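PDB 3GVE: YfkN protein, which belongs to the calcineurin-like phosphoesterase superfamily and holds a magnesium and a manganese ion side by side in its metal site. Local coordinates for residues Gly166-Val171 with Ile211-His216; Pro128-Asn133 with Pro145-Glu150; Asp243-Gly248 with Ile275-Pro280; Ile14-Asp19 with Leu58-Gly63. All coordinates share one frame; numbering follows the deposited sequence.

Contact 1: Gly166-Val171 with Ile211-His216; sequences GYIGFV and IIALAH. With MG (magnesium ion), chain D.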
loop_
_atom_site.group_PDB
_atom_site.type_symbol
_atom_site.label_atom_id
_atom_site.label_comp_id
_atom_site.label_asym_id
_atom_site.label_seq_id
_atom_site.Cartn_x
_atom_site.Cartn_y
_atom_site.Cartn_z
ATOM N N GLY A 166 -29.604 -13.498 -8.342
ATOM C CA GLY A 166 -29.024 -12.537 -9.255
ATOM C C GLY A 166 -27.804 -11.830 -8.692
ATOM O O GLY A 166 -27.782 -11.550 -7.470
ATOM N N TYR A 167 -26.826 -11.539 -9.513
ATOM C CA TYR A 167 -25.692 -10.750 -9.087
ATOM C C TYR A 167 -25.630 -9.527 -9.978
ATOM O O TYR A 167 -25.750 -9.632 -11.185
ATOM C CB TYR A 167 -24.401 -11.545 -9.242
ATOM C CG TYR A 167 -24.387 -12.885 -8.524
ATOM C CD1 TYR A 167 -23.944 -13.003 -7.216
ATOM C CD2 TYR A 167 -24.805 -14.035 -9.180
ATOM C CE1 TYR A 167 -23.934 -14.238 -6.578
ATOM C CE2 TYR A 167 -24.784 -15.266 -8.554
ATOM C CZ TYR A 167 -24.346 -15.362 -7.257
ATOM O OH TYR A 167 -24.327 -16.598 -6.646
ATOM N N ILE A 168 -25.399 -8.384 -9.356
ATOM C CA ILE A 168 -25.180 -7.128 -10.061
ATOM C C ILE A 168 -23.949 -6.471 -9.449
ATOM O O ILE A 168 -23.712 -6.591 -8.267
ATOM C CB ILE A 168 -26.423 -6.192 -9.953
ATOM C CG1 ILE A 168 -26.237 -4.919 -10.796
ATOM C CG2 ILE A 168 -26.758 -5.851 -8.487
ATOM C CD1 ILE A 168 -27.534 -4.081 -10.965
ATOM N N GLY A 169 -23.173 -5.776 -10.264
ATOM C CA GLY A 169 -21.947 -5.151 -9.771
ATOM C C GLY A 169 -21.823 -3.694 -10.171
ATOM O O GLY A 169 -22.347 -3.281 -11.174
ATOM N N PHE A 170 -21.087 -2.945 -9.362
ATOM C CA PHE A 170 -20.853 -1.505 -9.543
ATOM C C PHE A 170 -19.413 -1.116 -9.256
ATOM O O PHE A 170 -18.788 -1.671 -8.371
ATOM C CB PHE A 170 -21.763 -0.676 -8.620
ATOM C CG PHE A 170 -23.186 -1.106 -8.650
ATOM C CD1 PHE A 170 -24.021 -0.738 -9.693
ATOM C CD2 PHE A 170 -23.684 -1.898 -7.648
ATOM C CE1 PHE A 170 -25.335 -1.156 -9.719
ATOM C CE2 PHE A 170 -25.000 -2.314 -7.663
ATOM C CZ PHE A 170 -25.832 -1.942 -8.709
ATOM N N VAL A 171 -18.919 -0.133 -9.999
ATOM C CA VAL A 171 -17.579 0.422 -9.799
ATOM C C VAL A 171 -17.685 1.950 -9.666
ATOM O O VAL A 171 -18.629 2.545 -10.145
ATOM C CB VAL A 171 -16.630 0.010 -10.975
ATOM C CG1 VAL A 171 -16.973 0.789 -12.247
ATOM C CG2 VAL A 171 -15.158 0.193 -10.603
ATOM N N ILE A 211 -31.289 -10.838 -4.762
ATOM C CA ILE A 211 -30.363 -10.003 -5.519
ATOM C C ILE A 211 -29.170 -9.614 -4.636
ATOM O O ILE A 211 -29.348 -9.036 -3.566
ATOM C CB ILE A 211 -31.061 -8.728 -6.087
ATOM C CG1 ILE A 211 -32.064 -9.108 -7.196
ATOM C CG2 ILE A 211 -30.017 -7.741 -6.626
ATOM C CD1 ILE A 211 -32.881 -7.947 -7.725
ATOM N N ILE A 212 -27.964 -9.938 -5.123
ATOM C CA ILE A 212 -26.686 -9.649 -4.366
ATOM C C ILE A 212 -25.952 -8.599 -5.139
ATOM O O ILE A 212 -25.675 -8.756 -6.353
ATOM C CB ILE A 212 -25.869 -10.928 -4.237
ATOM C CG1 ILE A 212 -26.655 -11.987 -3.430
ATOM C CG2 ILE A 212 -24.568 -10.583 -3.512
ATOM C CD1 ILE A 212 -26.086 -13.368 -3.538
ATOM N N ALA A 213 -25.677 -7.474 -4.480
ATOM C CA ALA A 213 -24.887 -6.417 -5.098
ATOM C C ALA A 213 -23.417 -6.576 -4.767
ATOM O O ALA A 213 -23.081 -6.554 -3.541
ATOM C CB ALA A 213 -25.385 -5.049 -4.567
ATOM N N LEU A 214 -22.592 -6.710 -5.787
ATOM C CA LEU A 214 -21.155 -6.650 -5.644
ATOM C C LEU A 214 -20.777 -5.182 -5.877
ATOM O O LEU A 214 -20.483 -4.751 -6.972
ATOM C CB LEU A 214 -20.501 -7.618 -6.627
ATOM C CG LEU A 214 -21.078 -9.050 -6.564
ATOM C CD1 LEU A 214 -20.420 -9.959 -7.579
ATOM C CD2 LEU A 214 -20.999 -9.667 -5.180
ATOM N N ALA A 215 -20.857 -4.421 -4.792
ATOM C CA ALA A 215 -20.709 -2.984 -4.854
ATOM C C ALA A 215 -19.283 -2.594 -4.518
ATOM O O ALA A 215 -18.914 -2.518 -3.366
ATOM C CB ALA A 215 -21.694 -2.329 -3.891
ATOM N N HIS A 216 -18.485 -2.357 -5.555
ATOM C CA HIS A 216 -17.091 -1.960 -5.326
ATOM C C HIS A 216 -17.067 -0.474 -5.026
ATOM O O HIS A 216 -16.780 0.357 -5.868
ATOM C CB HIS A 216 -16.104 -2.301 -6.456
ATOM C CG HIS A 216 -14.679 -2.101 -6.028
ATOM N ND1 HIS A 216 -13.964 -3.089 -5.392
ATOM C CD2 HIS A 216 -13.894 -0.998 -5.999
ATOM C CE1 HIS A 216 -12.784 -2.619 -5.032
ATOM N NE2 HIS A 216 -12.712 -1.354 -5.398
HETATM MG MG MG D . -10.988 0.197 -5.245
HETATM O O HOH W 1 -9.632 0.386 -3.225
#

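Contact 2: Pro128-Asn133 with Pro145-Glu150; sequences PIVNAN and PYVINE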
loop_
_atom_site.group_PDB
_atom_site.type_symbol
_atom_site.label_atom_id
_atom_site.label_comp_id
_atom_site.label_asym_id
_atom_site.label_seq_id
_atom_site.Cartn_x
_atom_site.Cartn_y
_atom_site.Cartn_z
ATOM N N PRO A 128 -19.501 -15.814 -13.754
ATOM C CA PRO A 128 -19.804 -14.493 -14.311
ATOM C C PRO A 128 -19.114 -13.367 -13.540
ATOM O O PRO A 128 -19.088 -13.376 -12.322
ATOM C CB PRO A 128 -21.321 -14.372 -14.120
ATOM C CG PRO A 128 -21.644 -15.329 -13.002
ATOM C CD PRO A 128 -20.692 -16.463 -13.187
ATOM N N ILE A 129 -18.582 -12.411 -14.280
ATOM C CA ILE A 129 -18.033 -11.174 -13.731
ATOM C C ILE A 129 -18.940 -10.063 -14.250
ATOM O O ILE A 129 -19.046 -9.845 -15.437
ATOM C CB ILE A 129 -16.558 -11.011 -14.134
ATOM C CG1 ILE A 129 -15.742 -12.109 -13.442
ATOM C CG2 ILE A 129 -16.044 -9.653 -13.727
ATOM C CD1 ILE A 129 -14.272 -12.190 -13.882
ATOM N N VAL A 130 -19.632 -9.405 -13.342
ATOM C CA VAL A 130 -20.703 -8.501 -13.721
ATOM C C VAL A 130 -20.347 -7.056 -13.405
ATOM O O VAL A 130 -19.618 -6.773 -12.466
ATOM C CB VAL A 130 -22.051 -8.888 -13.026
ATOM C CG1 VAL A 130 -22.552 -10.245 -13.577
ATOM C CG2 VAL A 130 -21.896 -8.953 -11.497
ATOM N N ASN A 131 -20.895 -6.152 -14.196
ATOM C CA ASN A 131 -20.835 -4.726 -13.925
ATOM C C ASN A 131 -21.949 -4.020 -14.697
ATOM O O ASN A 131 -22.071 -4.251 -15.890
ATOM C CB ASN A 131 -19.482 -4.134 -14.304
ATOM C CG ASN A 131 -19.516 -2.622 -14.279
ATOM O OD1 ASN A 131 -19.888 -2.000 -15.260
ATOM N ND2 ASN A 131 -19.202 -2.031 -13.141
ATOM N N ALA A 132 -22.725 -3.213 -14.009
ATOM C CA ALA A 132 -23.904 -2.615 -14.601
ATOM C C ALA A 132 -23.709 -1.173 -15.021
ATOM O O ALA A 132 -24.473 -0.685 -15.834
ATOM C CB ALA A 132 -25.090 -2.720 -13.630
ATOM N N ASN A 133 -22.723 -0.482 -14.457
ATOM C CA ASN A 133 -22.632 0.970 -14.660
ATOM C C ASN A 133 -21.612 1.489 -15.677
ATOM O O ASN A 133 -21.723 2.611 -16.127
ATOM C CB ASN A 133 -22.593 1.741 -13.313
ATOM C CG ASN A 133 -21.299 1.533 -12.498
ATOM O OD1 ASN A 133 -20.704 0.467 -12.492
ATOM N ND2 ASN A 133 -20.902 2.573 -11.773
ATOM N N PRO A 145 -24.233 -7.066 -17.438
ATOM C CA PRO A 145 -24.730 -6.201 -16.362
ATOM C C PRO A 145 -25.163 -6.927 -15.104
ATOM O O PRO A 145 -25.005 -6.342 -13.978
ATOM C CB PRO A 145 -25.869 -5.412 -17.000
ATOM C CG PRO A 145 -26.406 -6.371 -18.010
ATOM C CD PRO A 145 -25.145 -7.077 -18.606
ATOM N N TYR A 146 -25.634 -8.144 -15.245
ATOM C CA TYR A 146 -26.084 -8.940 -14.125
ATOM C C TYR A 146 -26.230 -10.347 -14.671
ATOM O O TYR A 146 -26.203 -10.521 -15.877
ATOM C CB TYR A 146 -27.421 -8.415 -13.575
ATOM C CG TYR A 146 -28.589 -8.614 -14.519
ATOM C CD1 TYR A 146 -29.264 -9.817 -14.564
ATOM C CD2 TYR A 146 -29.007 -7.603 -15.370
ATOM C CE1 TYR A 146 -30.332 -10.019 -15.433
ATOM C CE2 TYR A 146 -30.077 -7.802 -16.242
ATOM C CZ TYR A 146 -30.727 -9.012 -16.260
ATOM O OH TYR A 146 -31.782 -9.218 -17.125
ATOM N N VAL A 147 -26.377 -11.279 -13.733
ATOM C CA VAL A 147 -26.681 -12.700 -14.112
ATOM C C VAL A 147 -27.657 -13.187 -13.089
ATOM O O VAL A 147 -27.659 -12.733 -11.932
ATOM C CB VAL A 147 -25.405 -13.557 -14.193
ATOM C CG1 VAL A 147 -24.469 -13.069 -15.264
ATOM C CG2 VAL A 147 -24.784 -13.697 -12.866
ATOM N N ILE A 148 -28.458 -14.084 -13.498
ATOM C CA ILE A 148 -29.388 -14.812 -12.639
ATOM C C ILE A 148 -29.198 -16.315 -12.819
ATOM O O ILE A 148 -29.227 -16.804 -13.927
ATOM C CB ILE A 148 -30.856 -14.424 -12.949
ATOM C CG1 ILE A 148 -31.068 -12.936 -12.727
ATOM C CG2 ILE A 148 -31.819 -15.200 -12.082
ATOM C CD1 ILE A 148 -32.354 -12.416 -13.346
ATOM N N ASN A 149 -28.984 -17.019 -11.714
ATOM C CA ASN A 149 -28.788 -18.465 -11.705
ATOM C C ASN A 149 -29.866 -19.092 -10.849
ATOM O O ASN A 149 -30.087 -18.677 -9.730
ATOM C CB ASN A 149 -27.438 -18.843 -11.098
ATOM C CG ASN A 149 -26.283 -18.250 -11.823
ATOM O OD1 ASN A 149 -26.288 -18.169 -13.027
ATOM N ND2 ASN A 149 -25.275 -17.825 -11.078
ATOM N N GLU A 150 -30.542 -20.089 -11.395
ATOM C CA GLU A 150 -31.501 -20.837 -10.616
ATOM C C GLU A 150 -30.736 -21.874 -9.801
ATOM O O GLU A 150 -30.089 -22.745 -10.347
ATOM C CB GLU A 150 -32.541 -21.506 -11.504
ATOM C CG GLU A 150 -33.638 -22.176 -10.692
ATOM C CD GLU A 150 -34.736 -22.751 -11.559
ATOM O OE1 GLU A 150 -35.885 -22.328 -11.400
ATOM O OE2 GLU A 150 -34.432 -23.626 -12.380
#

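Contact 3: Asp243-Gly248 with Ile275-Pro280; sequences DAIISG and IPVVMP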
loop_
_atom_site.group_PDB
_atom_site.type_symbol
_atom_site.label_atom_id
_atom_site.label_comp_id
_atom_site.label_asym_id
_atom_site.label_seq_id
_atom_site.Cartn_x
_atom_site.Cartn_y
_atom_site.Cartn_z
ATOM N N ASP A 243 -31.056 -7.530 -1.749
ATOM C CA ASP A 243 -31.143 -8.332 -0.533
ATOM C C ASP A 243 -29.853 -8.441 0.279
ATOM O O ASP A 243 -29.894 -8.794 1.436
ATOM C CB ASP A 243 -31.656 -9.725 -0.869
ATOM C CG ASP A 243 -33.007 -9.669 -1.551
ATOM O OD1 ASP A 243 -33.964 -9.173 -0.933
ATOM O OD2 ASP A 243 -33.093 -10.070 -2.710
ATOM N N ALA A 244 -28.719 -8.157 -0.357
ATOM C CA ALA A 244 -27.411 -8.243 0.302
ATOM C C ALA A 244 -26.435 -7.381 -0.463
ATOM O O ALA A 244 -26.492 -7.337 -1.670
ATOM C CB ALA A 244 -26.937 -9.682 0.306
ATOM N N ILE A 245 -25.536 -6.731 0.270
ATOM C CA ILE A 245 -24.516 -5.871 -0.326
ATOM C C ILE A 245 -23.124 -6.255 0.162
ATOM O O ILE A 245 -22.861 -6.291 1.349
ATOM C CB ILE A 245 -24.762 -4.377 -0.000
ATOM C CG1 ILE A 245 -26.127 -3.934 -0.540
ATOM C CG2 ILE A 245 -23.644 -3.516 -0.593
ATOM C CD1 ILE A 245 -26.600 -2.556 0.018
ATOM N N ILE A 246 -22.246 -6.532 -0.788
ATOM C CA ILE A 246 -20.825 -6.660 -0.514
ATOM C C ILE A 246 -20.194 -5.297 -0.840
ATOM O O ILE A 246 -20.391 -4.769 -1.923
ATOM C CB ILE A 246 -20.165 -7.754 -1.375
ATOM C CG1 ILE A 246 -20.981 -9.062 -1.378
ATOM C CG2 ILE A 246 -18.724 -7.992 -0.923
ATOM C CD1 ILE A 246 -21.367 -9.570 -0.015
ATOM N N SER A 247 -19.445 -4.755 0.114
ATOM C CA SER A 247 -18.824 -3.460 -0.026
ATOM C C SER A 247 -17.323 -3.667 0.037
ATOM O O SER A 247 -16.823 -4.633 0.545
ATOM C CB SER A 247 -19.316 -2.541 1.101
ATOM O OG SER A 247 -18.707 -1.264 1.086
ATOM N N GLY A 248 -16.616 -2.710 -0.510
ATOM C CA GLY A 248 -15.155 -2.695 -0.537
ATOM C C GLY A 248 -14.628 -1.278 -0.755
ATOM O O GLY A 248 -15.202 -0.324 -0.260
ATOM N N ILE A 275 -30.680 -4.054 5.302
ATOM C CA ILE A 275 -30.019 -4.937 4.340
ATOM C C ILE A 275 -28.645 -5.307 4.870
ATOM O O ILE A 275 -27.913 -4.423 5.267
ATOM C CB ILE A 275 -29.857 -4.210 2.993
ATOM C CG1 ILE A 275 -31.241 -3.869 2.422
ATOM C CG2 ILE A 275 -29.051 -5.042 1.991
ATOM C CD1 ILE A 275 -31.212 -2.946 1.212
ATOM N N PRO A 276 -28.289 -6.591 4.873
ATOM C CA PRO A 276 -26.955 -6.960 5.360
ATOM C C PRO A 276 -25.870 -6.449 4.408
ATOM O O PRO A 276 -26.014 -6.517 3.189
ATOM C CB PRO A 276 -26.994 -8.495 5.388
ATOM C CG PRO A 276 -28.029 -8.880 4.414
ATOM C CD PRO A 276 -29.046 -7.764 4.390
ATOM N N VAL A 277 -24.810 -5.932 5.012
ATOM C CA VAL A 277 -23.672 -5.377 4.303
ATOM C C VAL A 277 -22.407 -5.874 4.977
ATOM O O VAL A 277 -22.324 -5.890 6.188
ATOM C CB VAL A 277 -23.669 -3.836 4.408
ATOM C CG1 VAL A 277 -22.437 -3.240 3.706
ATOM C CG2 VAL A 277 -24.967 -3.260 3.834
ATOM N N VAL A 278 -21.429 -6.259 4.179
ATOM C CA VAL A 278 -20.124 -6.611 4.731
ATOM C C VAL A 278 -19.016 -5.936 3.933
ATOM O O VAL A 278 -19.119 -5.770 2.729
ATOM C CB VAL A 278 -19.905 -8.156 4.792
ATOM C CG1 VAL A 278 -20.944 -8.790 5.732
ATOM C CG2 VAL A 278 -19.951 -8.787 3.396
HETATM N N MSE A 279 -17.953 -5.572 4.635
HETATM C CA MSE A 279 -16.747 -5.027 4.018
HETATM C C MSE A 279 -15.559 -5.690 4.706
HETATM O O MSE A 279 -15.148 -5.301 5.799
HETATM C CB MSE A 279 -16.656 -3.502 4.165
HETATM C CG MSE A 279 -15.367 -2.925 3.559
HETATM SE SE MSE A 279 -15.087 -1.057 4.000
HETATM C CE MSE A 279 -16.532 -0.284 2.989
ATOM N N PRO A 280 -15.023 -6.709 4.055
ATOM C CA PRO A 280 -13.974 -7.517 4.682
ATOM C C PRO A 280 -12.551 -7.042 4.398
ATOM O O PRO A 280 -11.736 -7.753 3.863
ATOM C CB PRO A 280 -14.227 -8.909 4.104
ATOM C CG PRO A 280 -14.776 -8.645 2.756
ATOM C CD PRO A 280 -15.653 -7.422 2.925
#

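Contact 4: Ile14-Asp19 with Leu58-Gly63; sequences ILATTD and LLVDNG. With MN (manganese (II) ion), chain C.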
loop_
_atom_site.group_PDB
_atom_site.type_symbol
_atom_site.label_atom_id
_atom_site.label_comp_id
_atom_site.label_asym_id
_atom_site.label_seq_id
_atom_site.Cartn_x
_atom_site.Cartn_y
_atom_site.Cartn_z
ATOM N N ILE A 14 -23.668 -16.272 2.105
ATOM C CA ILE A 14 -22.863 -15.683 1.049
ATOM C C ILE A 14 -21.511 -15.343 1.643
ATOM O O ILE A 14 -21.435 -14.606 2.599
ATOM C CB ILE A 14 -23.514 -14.379 0.508
ATOM C CG1 ILE A 14 -24.937 -14.632 -0.009
ATOM C CG2 ILE A 14 -22.661 -13.770 -0.600
ATOM C CD1 ILE A 14 -25.793 -13.398 0.024
ATOM N N LEU A 15 -20.458 -15.898 1.063
ATOM C CA LEU A 15 -19.083 -15.597 1.483
ATOM C C LEU A 15 -18.460 -14.647 0.471
ATOM O O LEU A 15 -18.687 -14.807 -0.710
ATOM C CB LEU A 15 -18.272 -16.881 1.543
ATOM C CG LEU A 15 -18.902 -18.043 2.331
ATOM C CD1 LEU A 15 -17.946 -19.229 2.313
ATOM C CD2 LEU A 15 -19.233 -17.642 3.763
ATOM N N ALA A 16 -17.684 -13.669 0.940
ATOM C CA ALA A 16 -17.190 -12.603 0.059
ATOM C C ALA A 16 -15.761 -12.177 0.320
ATOM O O ALA A 16 -15.373 -11.961 1.481
ATOM C CB ALA A 16 -18.094 -11.369 0.160
ATOM N N THR A 17 -15.000 -12.015 -0.769
ATOM C CA THR A 17 -13.667 -11.365 -0.658
ATOM C C THR A 17 -13.722 -10.026 -1.345
ATOM O O THR A 17 -14.634 -9.758 -2.216
ATOM C CB THR A 17 -12.586 -12.261 -1.275
ATOM O OG1 THR A 17 -12.997 -12.674 -2.608
ATOM C CG2 THR A 17 -12.368 -13.487 -0.431
ATOM N N THR A 18 -12.843 -9.127 -0.959
ATOM C CA THR A 18 -12.724 -7.844 -1.633
ATOM C C THR A 18 -11.303 -7.313 -1.543
ATOM O O THR A 18 -10.596 -7.583 -0.592
ATOM C CB THR A 18 -13.712 -6.775 -1.046
ATOM O OG1 THR A 18 -13.854 -5.672 -1.965
ATOM C CG2 THR A 18 -13.248 -6.261 0.326
ATOM N N ASP A 19 -10.918 -6.524 -2.533
ATOM C CA ASP A 19 -9.643 -5.818 -2.511
ATOM C C ASP A 19 -8.459 -6.753 -2.208
ATOM O O ASP A 19 -7.537 -6.417 -1.496
ATOM C CB ASP A 19 -9.706 -4.609 -1.553
ATOM C CG ASP A 19 -10.668 -3.541 -2.042
ATOM O OD1 ASP A 19 -10.218 -2.638 -2.780
ATOM O OD2 ASP A 19 -11.868 -3.617 -1.691
ATOM N N LEU A 58 -22.799 -19.548 -1.242
ATOM C CA LEU A 58 -22.283 -18.896 -2.426
ATOM C C LEU A 58 -20.988 -18.186 -2.066
ATOM O O LEU A 58 -20.812 -17.799 -0.928
ATOM C CB LEU A 58 -23.301 -17.875 -2.935
ATOM C CG LEU A 58 -24.684 -18.458 -3.229
ATOM C CD1 LEU A 58 -25.633 -17.304 -3.511
ATOM C CD2 LEU A 58 -24.615 -19.442 -4.418
ATOM N N LEU A 59 -20.119 -18.010 -3.059
ATOM C CA LEU A 59 -18.829 -17.361 -2.881
ATOM C C LEU A 59 -18.627 -16.311 -3.981
ATOM O O LEU A 59 -18.694 -16.597 -5.152
ATOM C CB LEU A 59 -17.715 -18.412 -2.903
ATOM C CG LEU A 59 -16.272 -17.882 -2.920
ATOM C CD1 LEU A 59 -15.938 -17.117 -1.632
ATOM C CD2 LEU A 59 -15.308 -19.060 -3.110
ATOM N N VAL A 60 -18.387 -15.079 -3.558
ATOM C CA VAL A 60 -18.268 -13.951 -4.493
ATOM C C VAL A 60 -17.050 -13.099 -4.194
ATOM O O VAL A 60 -16.606 -13.003 -3.068
ATOM C CB VAL A 60 -19.543 -13.058 -4.468
ATOM C CG1 VAL A 60 -20.781 -13.907 -4.809
ATOM C CG2 VAL A 60 -19.727 -12.380 -3.118
ATOM N N ASP A 61 -16.520 -12.491 -5.238
ATOM C CA ASP A 61 -15.443 -11.512 -5.084
ATOM C C ASP A 61 -15.925 -10.130 -5.480
ATOM O O ASP A 61 -16.691 -9.991 -6.420
ATOM C CB ASP A 61 -14.234 -11.867 -5.936
ATOM C CG ASP A 61 -13.079 -10.925 -5.686
ATOM O OD1 ASP A 61 -12.467 -10.985 -4.605
ATOM O OD2 ASP A 61 -12.826 -10.091 -6.546
ATOM N N ASN A 62 -15.442 -9.122 -4.766
ATOM C CA ASN A 62 -15.898 -7.751 -4.971
ATOM C C ASN A 62 -14.974 -6.799 -5.735
ATOM O O ASN A 62 -15.201 -5.600 -5.720
ATOM C CB ASN A 62 -16.271 -7.136 -3.617
ATOM C CG ASN A 62 -17.367 -6.078 -3.735
ATOM O OD1 ASN A 62 -18.321 -6.243 -4.483
ATOM N ND2 ASN A 62 -17.228 -4.989 -2.963
ATOM N N GLY A 63 -13.961 -7.340 -6.416
ATOM C CA GLY A 63 -13.097 -6.526 -7.258
ATOM C C GLY A 63 -11.844 -5.992 -6.575
ATOM O O GLY A 63 -11.589 -6.276 -5.418
HETATM MN MN MN C . -8.476 -1.487 -3.307
HETATM O O HOH W 1 -9.632 0.386 -3.225
HETATM O O HOH W 2 -6.971 0.074 -3.891
#

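Contact 1: Gly166-Val171 with Ile211-His216
Five backbone hydrogen bonds knit G166-V171 to I211-H216 as parallel neighbours, their directions 22° apart. I212 N donates to G166 O, and I212 O accepts from I168 N; I168 O then accepts from L214 N at 2.7 Å, the shortest of the five, and L214 O receives F170 N. The last bond, H216 N to F170 O at 2.9 Å, carries the pairing one residue past strand 211-215. Several carbonyls gain a second, weaker CA-H contact; the bare CA of G169 lets L214 O approach to 3.2 Å.

Apolar residues fill both faces. On one, CE1 of Y167 lies 3.8 Å from CD1 of I212, the two side chains running side by side, and L58 and V60 pack on the same face. On the other, the ring of F170 turns its edge to A213, CE2 to CB 4.1 Å. The methyls of A213 and A215 are small enough to leave room for that ring, which helix 192-205 covers.

H216 stands where the second strand runs out. Its CG is anti to the backbone N (chi1 -169°), which carries the imidazole beyond the strand, and NE2 binds the magnesium ion at 2.3 Å, with D64, N108 and H249 as the other protein ligands. ND1 is hydrogen-bonded to N62 O, so both ring nitrogens are engaged, while the buried H216 O has no partner. A ring gripped by carbonyl and metal at its two nitrogens has little freedom to rotate, and the carbonyl probably makes NE2 a better electron donor to the metal.

Contact 2: Pro128-Asn133 with Pro145-Glu150
The backbones of P128-N133 and P145-E150 run roughly antiparallel, 141° between the directions of their touching parts, and splay from 4.1 Å between the CA atoms of A132 and P145 to 7.1 Å between those of P128 and V147, with no hydrogen bond joining them. Side chains fill the wider end. In the conformer modelled here, V147 reaches in with both methyls: CG2 meets the ring of P128 at CG, and CG1 lies 3.8 Å from CG1 of V130. In V130 the touching methyl, CG1, is anti to the carbonyl carbon (chi1 -67°), which also sets it over the CA of Y146. Proline and valine suit this wedge, being compact, apolar and branched or ringed close to the backbone, so that they bridge a modest gap without long flexible arms.

The segments meet at the border of the core sheet. Residues 146-154 run antiparallel beside strand 160-170 at its margin, with V147 resting on Y167, whereas 129-130 is a short, weakly bonded strand paired with 104-105; A132 nevertheless bonds through its backbone to G169.

At the narrow end the contact is largely backbone. P145 CA points its hydrogen at N131 O, 3.3 Å away and nearly straight at 170°. P145 O is buried with no polar partner and has the methyl of A132 against it, CB to O 3.6 Å; a small residue fits beside that carbonyl. N131 instead spends its carboxamide within its own loop: its ND2 bonds N133 OD1 at 3.0 Å and its OD1 accepts from V134 N, while N133 ND2 reaches V171 O and Q190 O.

Contact 3: Asp243-Gly248 with Ile275-Pro280
I245 packs on both I275 and V277 across two parallel strands, 18° apart in direction. Its CG1 is anti to the carbonyl carbon (chi1 -60°), which swings CD1 back along the chain to 4.0 Å from CG2 of I275; its CB meets CG2 of V277. On the opposite face I246 and V278 lie side by side, CD1 to CG2 3.8 Å. I246 bends at chi2 (-51°), bringing CD1 round to the valine, and I290 of strand 286-297 packs on V278. Being branched at CB, isoleucine and valine favour extended backbone and fill both faces close to the main chain.

Three backbone bonds hold the register: I245 N to P276 O, V278 N to I245 O, and S247 N to V278 O at 2.8 Å. P276 has no N-H to offer, and at its position D243 O rests instead against the proline ring, 3.2 Å from CD.

Selenomethionine 279 (M279) runs extended until it bends at chi3, which folds CE back to 3.5 Å from G248 O. D243 OD2 is bonded to I211 N of strand 210-215, and S247 OG, in the conformer modelled, to T217 O in the loop after it.

The chemistry is that of a core sheet in which apolar faces flank a hydrogen-bonded middle. Its few polar side chains find partners at the two ends of strand 244-247, and beyond the C-terminal end come the metal ligands H249 and H251.

Contact 4: Ile14-Asp19 with Leu58-Gly63
I14 and A16 share V60 at the apolar centre of two parallel strands, whose C-terminal ends lead to the metal site of this calcineurin-like phosphoesterase fold. CG2 of V60 lies 3.8 Å from CB of A16 and 4.1 Å from CG2 of I14. A16 is small enough to let I246 of the facing sheet in beside it; L58 meets I212 and Y167, and V60 meets L214 and Y167, in that same sheet: this is the interior of the two-sheet core. On the outer side of the pair L15 CB packs on CD1 of L59.

Backbone bonds run between the faces: L15 N to L58 O, V60 N to L15 O, T17 N to V60 O, and N62 N to T17 O.

Toward the C-terminal ends polar residues take over. T17 OG1 donates to the anti lone pair of D61 OD1 at 2.7 Å and is also bonded to Y101 OH. D61 OD2 accepts from G63 N, an Asx turn; beyond it G63 O receives D19 N at 3.0 Å. At the backbone angles of G63 (phi 92°) a CB would be jammed against the preceding carbonyl O, and glycine has none. T18 and N62 run side by side, with N62 ND2 held by A215 O.

T18 OG1 bonds D19 OD2 at 2.9 Å from above the carboxylate plane, and H249 N meets the same oxygen. This leaves D19 OD1 to bind the manganese ion at 2.1 Å.

In the fold
Contacts 1, 2 and 3 belong to one sheet: strands 146-154, 160-170, 210-215, 244-247 and 275-280 lie in that order, so contact 1 is joined to contact 2 by Y167 N to V147 O (2.8 Å) and to contact 3 by I246 N to A213 O (2.9 Å). Contact 4 belongs to the other sheet, facing it, with its centre about 10 Å from those of contacts 1 and 3. N62 bridges the sheets through A215 and H216. The metals gather where the strands of contacts 1 and 4 end: H216 binds magnesium, D19 binds manganese, and one water is bound to both ions. Contact 2 is remoter, the side chain of N131 lying about 12 Å from the magnesium ion.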